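Local coordinates for ABC transporter, substrate binding protein (Polyamine) (Agrobacterium tumefaciens, PDB 4EUO) that selectively binds gamma-aminobutyrate (GABA) in the periplasm, probably delivering it to an ABC transporter, at residues 141-153 and 157-169. Residues are numbered along the deposited sequence; the frame is centred on the assembly and turned at random.
Sequences GVIEAALLADGVT and LYPLDLDRAFKKL. With SO4 (sulfate ion), chain F.
Ala165 sets its small methyl against both Ile143 and Leu147, with its CB 3.7 Å from Ile143 CG2, where the consecutive helices 142-149 and 162-169 of this solute-binding fold cross at 79° with axes 8.4 Å apart. The alanines let the helices pack at this distance: Ala146 rests its CB against Ala165 O and Leu169 CG. Leu147 lays CD2 over the first turn of helix 162-169, and Leu157 turns CD2 into the corner formed by Leu147 CB and Val152 CG1. Trp308 and Trp311 of helix 301-313 and Trp297 of helix 294-299 pack against the pair; bound GABA is about 12 Å from the Val142 side chain.

The polar contacts between the segments lie at two ends. Where helix 142-149 stops in a Schellman motif at Gly151, Arg164 reaches across with an extended chain, CG anti to the backbone N (chi1 179°). Its NE forms a salt bridge with Asp150 OD2 at 2.8 Å, on the anti side of a carboxylate almost perpendicular to the guanidinium; NH2 binds Asp150 O at 2.9 Å. Val152 CG2 sits over the guanidinium face, 3.5 Å from CZ. A water joins Lys168 NZ to Asp150 OD1. Asp161 caps helix 162-169, and a sulfate, probably from the crystallisation liquor, takes the N-H groups of Leu162 and Asp163.

At the other end, buried Glu144 bends at chi2 (83°): OE1 accepts from Gly141 N, and OE2 takes the Tyr158 hydroxyl at 2.6 Å and Trp297 NE1. Asp293 N binds Tyr158 OH. These donors probably stabilise Glu144 as an anion, while the two-nitrogen grip of Arg164 ties the helix terminus to helix 162-169.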
ATOM      1  N   GLY A 141      -1.997   8.433  -4.799  1.00  8.26           N
ATOM      2  CA  GLY A 141      -0.661   8.253  -5.355  1.00  9.20           C
ATOM      3  C   GLY A 141      -0.440   8.846  -6.731  1.00  9.09           C
ATOM      4  O   GLY A 141       0.391   9.748  -6.903  1.00  8.72           O
ATOM      5  N   VAL A 142      -1.144   8.320  -7.746  1.00  8.13           N
ATOM      6  CA  VAL A 142      -0.877   8.749  -9.129  1.00  7.77           C
ATOM      7  C   VAL A 142      -1.304  10.191  -9.342  1.00  9.64           C
ATOM      8  O   VAL A 142      -0.556  10.981  -9.954  1.00  9.30           O
ATOM      9  CB  VAL A 142      -1.550   7.825 -10.147  1.00  9.59           C
ATOM     10  CG1 VAL A 142      -1.318   8.376 -11.541  1.00 10.30           C
ATOM     11  CG2 VAL A 142      -0.967   6.429 -10.062  1.00  8.59           C
ATOM     12  N   ILE A 143      -2.482  10.574  -8.853  1.00  8.81           N
ATOM     13  CA  ILE A 143      -2.939  11.954  -9.027  1.00  8.82           C
ATOM     14  C   ILE A 143      -1.954  12.902  -8.333  1.00 10.31           C
ATOM     15  O   ILE A 143      -1.566  13.914  -8.913  1.00  9.69           O
ATOM     16  CB  ILE A 143      -4.385  12.061  -8.494  1.00 10.42           C
ATOM     17  CG1 ILE A 143      -5.355  11.378  -9.486  1.00 10.66           C
ATOM     18  CG2 ILE A 143      -4.771  13.549  -8.241  1.00 10.21           C
ATOM     19  CD1 ILE A 143      -6.703  11.026  -8.922  1.00 12.71           C
ATOM     20  N   GLU A 144      -1.532  12.577  -7.107  1.00  9.11           N
ATOM     21  CA  GLU A 144      -0.572  13.415  -6.407  1.00  8.65           C
ATOM     22  C   GLU A 144       0.758  13.483  -7.163  1.00 10.61           C
ATOM     23  O   GLU A 144       1.316  14.571  -7.318  1.00 10.44           O
ATOM     24  CB  GLU A 144      -0.327  12.887  -4.986  1.00  9.55           C
ATOM     25  CG  GLU A 144      -1.492  13.051  -4.001  1.00 10.00           C
ATOM     26  CD  GLU A 144      -2.587  12.004  -4.028  1.00  9.45           C
ATOM     27  OE1 GLU A 144      -2.624  11.144  -4.940  1.00  8.69           O
ATOM     28  OE2 GLU A 144      -3.404  12.033  -3.076  1.00  9.54           O
ATOM     29  N   ALA A 145       1.238  12.361  -7.697  1.00  9.57           N
ATOM     30  CA  ALA A 145       2.491  12.390  -8.449  1.00  9.29           C
ATOM     31  C   ALA A 145       2.357  13.286  -9.681  1.00 11.32           C
ATOM     32  O   ALA A 145       3.302  14.042  -9.984  1.00 10.41           O
ATOM     33  CB  ALA A 145       2.888  10.980  -8.843  1.00  9.87           C
ATOM     34  N   ALA A 146       1.224  13.218 -10.402  1.00  9.49           N
ATOM     35  CA  ALA A 146       1.012  14.077 -11.577  1.00  9.95           C
ATOM     36  C   ALA A 146       1.031  15.557 -11.153  1.00 11.55           C
ATOM     37  O   ALA A 146       1.644  16.391 -11.844  1.00 11.31           O
ATOM     38  CB  ALA A 146      -0.330  13.733 -12.206  1.00 10.43           C
ATOM     39  N   LEU A 147       0.408  15.891 -10.028  1.00 10.09           N
ATOM     40  CA  LEU A 147       0.361  17.269  -9.569  1.00 10.74           C
ATOM     41  C   LEU A 147       1.747  17.731  -9.164  1.00 12.12           C
ATOM     42  O   LEU A 147       2.135  18.864  -9.517  1.00 12.53           O
ATOM     43  CB  LEU A 147      -0.655  17.398  -8.427  1.00 10.78           C
ATOM     44  CG  LEU A 147      -2.113  17.271  -8.867  1.00 11.29           C
ATOM     45  CD1 LEU A 147      -3.013  16.941  -7.700  1.00 11.54           C
ATOM     46  CD2 LEU A 147      -2.593  18.536  -9.611  1.00 11.62           C
ATOM     47  N   LEU A 148       2.511  16.886  -8.466  1.00 10.83           N
ATOM     48  CA  LEU A 148       3.890  17.234  -8.097  1.00 10.44           C
ATOM     49  C   LEU A 148       4.734  17.414  -9.331  1.00 13.01           C
ATOM     50  O   LEU A 148       5.526  18.370  -9.378  1.00 13.64           O
ATOM     51  CB  LEU A 148       4.512  16.164  -7.211  1.00 10.03           C
ATOM     52  CG  LEU A 148       3.851  15.979  -5.836  1.00 11.67           C
ATOM     53  CD1 LEU A 148       4.225  14.625  -5.237  1.00 12.72           C
ATOM     54  CD2 LEU A 148       4.194  17.121  -4.883  1.00 12.95           C
ATOM     55  N   ALA A 149       4.582  16.552 -10.330  1.00 11.12           N
ATOM     56  CA  ALA A 149       5.332  16.656 -11.585  1.00 11.61           C
ATOM     57  C   ALA A 149       4.969  17.949 -12.297  1.00 14.69           C
ATOM     58  O   ALA A 149       5.816  18.488 -13.035  1.00 15.00           O
ATOM     59  CB  ALA A 149       4.996  15.482 -12.471  1.00 12.60           C
ATOM     60  N   ASP A 150       3.739  18.458 -12.086  1.00 12.46           N
ATOM     61  CA  ASP A 150       3.239  19.692 -12.693  1.00 12.85           C
ATOM     62  C   ASP A 150       3.563  20.932 -11.847  1.00 15.59           C
ATOM     63  O   ASP A 150       3.033  22.009 -12.136  1.00 17.67           O
ATOM     64  CB  ASP A 150       1.745  19.604 -13.000  1.00 12.52           C
ATOM     65  CG  ASP A 150       1.278  20.596 -14.035  1.00 17.67           C
ATOM     66  OD1 ASP A 150       2.004  20.780 -15.055  1.00 19.45           O
ATOM     67  OD2 ASP A 150       0.158  21.105 -13.885  1.00 16.37           O
ATOM     68  N   GLY A 151       4.376  20.783 -10.817  1.00 13.66           N
ATOM     69  CA  GLY A 151       4.852  21.924 -10.048  1.00 14.71           C
ATOM     70  C   GLY A 151       4.101  22.267  -8.781  1.00 18.72           C
ATOM     71  O   GLY A 151       4.493  23.220  -8.102  1.00 19.25           O
ATOM     72  N   VAL A 152       3.016  21.509  -8.425  1.00 14.97           N
ATOM     73  CA  VAL A 152       2.304  21.732  -7.149  1.00 14.04           C
ATOM     74  C   VAL A 152       3.242  21.363  -6.005  1.00 17.39           C
ATOM     75  O   VAL A 152       3.875  20.306  -6.051  1.00 17.05           O
ATOM     76  CB  VAL A 152       0.990  20.903  -7.066  1.00 15.93           C
ATOM     77  CG1 VAL A 152       0.282  21.098  -5.715  1.00 15.04           C
ATOM     78  CG2 VAL A 152       0.052  21.268  -8.197  1.00 15.50           C
ATOM     79  N   THR A 153       3.341  22.234  -4.975  1.00 18.13           N
ATOM     80  CA  THR A 153       4.214  21.916  -3.853  1.00 18.38           C
ATOM     81  C   THR A 153       3.524  20.936  -2.934  1.00 21.39           C
ATOM     82  O   THR A 153       2.283  20.883  -2.888  1.00 20.77           O
ATOM     83  CB  THR A 153       4.724  23.170  -3.157  1.00 25.36           C
ATOM     84  OG1 THR A 153       3.610  23.842  -2.593  1.00 26.11           O
ATOM     85  CG2 THR A 153       5.489  24.088  -4.099  1.00 24.42           C
ATOM     86  N   LEU A 157      -1.201  20.185  -2.058  1.00 13.06           N
ATOM     87  CA  LEU A 157      -1.884  19.195  -2.882  1.00 12.03           C
ATOM     88  C   LEU A 157      -3.377  19.132  -2.660  1.00 12.60           C
ATOM     89  O   LEU A 157      -4.108  18.888  -3.608  1.00 12.42           O
ATOM     90  CB  LEU A 157      -1.315  17.795  -2.614  1.00 11.80           C
ATOM     91  CG  LEU A 157       0.045  17.550  -3.248  1.00 13.08           C
ATOM     92  CD1 LEU A 157       0.665  16.301  -2.653  1.00 13.01           C
ATOM     93  CD2 LEU A 157      -0.063  17.397  -4.789  1.00 12.36           C
ATOM     94  N   TYR A 158      -3.823  19.309  -1.407  1.00 11.84           N
ATOM     95  CA  TYR A 158      -5.225  19.130  -1.064  1.00 11.94           C
ATOM     96  C   TYR A 158      -5.970  20.438  -0.827  1.00 13.14           C
ATOM     97  O   TYR A 158      -5.412  21.337  -0.193  1.00 13.97           O
ATOM     98  CB  TYR A 158      -5.383  18.212   0.147  1.00 11.89           C
ATOM     99  CG  TYR A 158      -4.742  16.863  -0.067  1.00 10.59           C
ATOM    100  CD1 TYR A 158      -5.388  15.880  -0.798  1.00 11.65           C
ATOM    101  CD2 TYR A 158      -3.457  16.598   0.398  1.00 11.22           C
ATOM    102  CE1 TYR A 158      -4.779  14.659  -1.068  1.00 10.10           C
ATOM    103  CE2 TYR A 158      -2.814  15.394   0.095  1.00 10.62           C
ATOM    104  CZ  TYR A 158      -3.490  14.427  -0.631  1.00 10.91           C
ATOM    105  OH  TYR A 158      -2.887  13.215  -0.866  1.00 10.89           O
ATOM    106  N   PRO A 159      -7.213  20.575  -1.314  1.00 11.85           N
ATOM    107  CA  PRO A 159      -7.986  19.585  -2.083  1.00 11.64           C
ATOM    108  C   PRO A 159      -7.408  19.354  -3.463  1.00 12.87           C
ATOM    109  O   PRO A 159      -6.855  20.257  -4.071  1.00 12.29           O
ATOM    110  CB  PRO A 159      -9.393  20.192  -2.137  1.00 13.36           C
ATOM    111  CG  PRO A 159      -9.152  21.678  -2.077  1.00 17.26           C
ATOM    112  CD  PRO A 159      -7.962  21.844  -1.152  1.00 12.62           C
ATOM    113  N   LEU A 160      -7.536  18.142  -3.961  1.00 11.90           N
ATOM    114  CA  LEU A 160      -6.931  17.804  -5.231  1.00 11.45           C
ATOM    115  C   LEU A 160      -7.516  18.562  -6.402  1.00 12.46           C
ATOM    116  O   LEU A 160      -8.732  18.664  -6.507  1.00 14.58           O
ATOM    117  CB  LEU A 160      -7.098  16.311  -5.502  1.00 11.52           C
ATOM    118  CG  LEU A 160      -6.392  15.372  -4.530  1.00 11.94           C
ATOM    119  CD1 LEU A 160      -6.876  13.952  -4.776  1.00 12.37           C
ATOM    120  CD2 LEU A 160      -4.857  15.497  -4.594  1.00 12.40           C
ATOM    121  N   ASP A 161      -6.653  19.038  -7.314  1.00 11.72           N
ATOM    122  CA  ASP A 161      -7.110  19.631  -8.559  1.00 11.38           C
ATOM    123  C   ASP A 161      -7.113  18.490  -9.596  1.00 12.57           C
ATOM    124  O   ASP A 161      -6.105  18.214 -10.270  1.00 12.51           O
ATOM    125  CB  ASP A 161      -6.208  20.783  -8.963  1.00 12.92           C
ATOM    126  CG  ASP A 161      -6.703  21.559 -10.158  1.00 15.90           C
ATOM    127  OD1 ASP A 161      -7.514  20.999 -10.930  1.00 14.81           O
ATOM    128  OD2 ASP A 161      -6.155  22.661 -10.407  1.00 17.08           O
ATOM    129  N   LEU A 162      -8.244  17.800  -9.688  1.00 12.64           N
ATOM    130  CA  LEU A 162      -8.333  16.627 -10.546  1.00 12.28           C
ATOM    131  C   LEU A 162      -8.163  16.974 -12.012  1.00 15.00           C
ATOM    132  O   LEU A 162      -7.425  16.273 -12.710  1.00 14.36           O
ATOM    133  CB  LEU A 162      -9.622  15.838 -10.301  1.00 13.19           C
ATOM    134  CG  LEU A 162      -9.816  15.285  -8.898  1.00 17.80           C
ATOM    135  CD1 LEU A 162     -11.113  14.486  -8.819  1.00 19.20           C
ATOM    136  CD2 LEU A 162      -8.649  14.376  -8.474  1.00 19.80           C
ATOM    137  N   ASP A 163      -8.752  18.095 -12.475  1.00 14.72           N
ATOM    138  CA  ASP A 163      -8.620  18.498 -13.874  1.00 15.58           C
ATOM    139  C   ASP A 163      -7.182  18.729 -14.223  1.00 15.56           C
ATOM    140  O   ASP A 163      -6.720  18.275 -15.274  1.00 14.42           O
ATOM    141  CB  ASP A 163      -9.453  19.759 -14.136  1.00 17.79           C
ATOM    142  CG  ASP A 163     -10.946  19.525 -14.281  1.00 30.95           C
ATOM    143  OD1 ASP A 163     -11.359  18.344 -14.408  1.00 30.60           O
ATOM    144  OD2 ASP A 163     -11.703  20.521 -14.283  1.00 36.35           O
ATOM    145  N   ARG A 164      -6.436  19.366 -13.317  1.00 13.16           N
ATOM    146  CA  ARG A 164      -5.033  19.636 -13.575  1.00 12.72           C
ATOM    147  C   ARG A 164      -4.240  18.313 -13.615  1.00 13.72           C
ATOM    148  O   ARG A 164      -3.377  18.125 -14.471  1.00 13.27           O
ATOM    149  CB  ARG A 164      -4.492  20.564 -12.494  1.00 12.80           C
ATOM    150  CG  ARG A 164      -3.034  20.903 -12.636  1.00 14.18           C
ATOM    151  CD  ARG A 164      -2.630  21.907 -11.584  1.00 15.68           C
ATOM    152  NE  ARG A 164      -1.213  22.229 -11.694  1.00 15.55           N
ATOM    153  CZ  ARG A 164      -0.623  23.221 -11.020  1.00 17.62           C
ATOM    154  NH1 ARG A 164      -1.321  23.955 -10.157  1.00 17.08           N
ATOM    155  NH2 ARG A 164       0.666  23.482 -11.203  1.00 16.91           N
ATOM    156  N   ALA A 165      -4.524  17.393 -12.672  1.00 12.15           N
ATOM    157  CA  ALA A 165      -3.844  16.108 -12.645  1.00 11.65           C
ATOM    158  C   ALA A 165      -4.112  15.328 -13.920  1.00 13.03           C
ATOM    159  O   ALA A 165      -3.174  14.762 -14.495  1.00 11.64           O
ATOM    160  CB  ALA A 165      -4.288  15.299 -11.438  1.00 12.60           C
ATOM    161  N   PHE A 166      -5.368  15.292 -14.378  1.00 12.14           N
ATOM    162  CA  PHE A 166      -5.699  14.537 -15.583  1.00 11.94           C
ATOM    163  C   PHE A 166      -5.071  15.165 -16.827  1.00 14.69           C
ATOM    164  O   PHE A 166      -4.602  14.436 -17.710  1.00 13.97           O
ATOM    165  CB  PHE A 166      -7.226  14.437 -15.726  1.00 12.85           C
ATOM    166  CG  PHE A 166      -7.930  13.621 -14.660  1.00 12.92           C
ATOM    167  CD1 PHE A 166      -7.386  12.429 -14.192  1.00 15.68           C
ATOM    168  CD2 PHE A 166      -9.163  14.016 -14.160  1.00 14.16           C
ATOM    169  CE1 PHE A 166      -8.053  11.673 -13.202  1.00 16.08           C
ATOM    170  CE2 PHE A 166      -9.835  13.251 -13.197  1.00 16.62           C
ATOM    171  CZ  PHE A 166      -9.256  12.101 -12.701  1.00 15.12           C
ATOM    172  N   LYS A 167      -5.007  16.521 -16.879  1.00 12.84           N
ATOM    173  CA  LYS A 167      -4.318  17.153 -18.021  1.00 14.05           C
ATOM    174  C   LYS A 167      -2.841  16.773 -18.042  1.00 15.94           C
ATOM    175  O   LYS A 167      -2.293  16.506 -19.113  1.00 14.92           O
ATOM    176  CB  LYS A 167      -4.458  18.681 -17.963  1.00 16.18           C
ATOM    177  CG  LYS A 167      -5.855  19.125 -18.369  1.00 24.09           C
ATOM    178  CD  LYS A 167      -6.033  20.640 -18.334  1.00 30.13           C
ATOM    179  CE  LYS A 167      -7.398  21.058 -18.828  1.00 42.36           C
ATOM    180  NZ  LYS A 167      -7.605  22.528 -18.694  1.00 52.34           N
ATOM    181  N   LYS A 168      -2.195  16.702 -16.866  1.00 12.97           N
ATOM    182  CA  LYS A 168      -0.796  16.316 -16.796  1.00 12.35           C
ATOM    183  C   LYS A 168      -0.631  14.829 -17.195  1.00 13.53           C
ATOM    184  O   LYS A 168       0.274  14.476 -17.950  1.00 13.30           O
ATOM    185  CB  LYS A 168      -0.228  16.572 -15.386  1.00 14.25           C
ATOM    186  CG  LYS A 168       1.281  16.266 -15.240  1.00 13.76           C
ATOM    187  CD  LYS A 168       2.176  17.064 -16.216  1.00 15.60           C
ATOM    188  CE  LYS A 168       3.590  16.958 -15.751  1.00 16.24           C
ATOM    189  NZ  LYS A 168       4.524  17.604 -16.711  1.00 19.02           N
ATOM    190  N   LEU A 169      -1.511  13.959 -16.702  1.00 11.57           N
ATOM    191  CA  LEU A 169      -1.474  12.543 -17.098  1.00 11.50           C
ATOM    192  C   LEU A 169      -1.710  12.361 -18.603  1.00 13.84           C
ATOM    193  O   LEU A 169      -1.080  11.513 -19.214  1.00 12.71           O
ATOM    194  CB  LEU A 169      -2.486  11.709 -16.301  1.00 10.81           C
ATOM    195  CG  LEU A 169      -2.035  11.459 -14.870  1.00 11.84           C
ATOM    196  CD1 LEU A 169      -3.251  11.208 -13.970  1.00 12.15           C
ATOM    197  CD2 LEU A 169      -1.039  10.298 -14.811  1.00 11.96           C
TER
HETATM  198  S   SO4 F 405     -11.623  19.560  -9.846  1.00 19.48           S
HETATM  199  O1  SO4 F 405     -12.935  19.000  -9.622  1.00 25.22           O
HETATM  200  O2  SO4 F 405     -11.699  21.041  -9.742  1.00 24.66           O
HETATM  201  O3  SO4 F 405     -10.672  19.060  -8.850  1.00 22.15           O
HETATM  202  O4  SO4 F 405     -11.216  19.135 -11.172  1.00 18.42           O
HETATM  203  O   HOH W   1      -1.707  20.082 -15.757  1.00 17.88           O
HETATM  204  O   HOH W   2       4.112  20.235 -16.464  1.00 28.25           O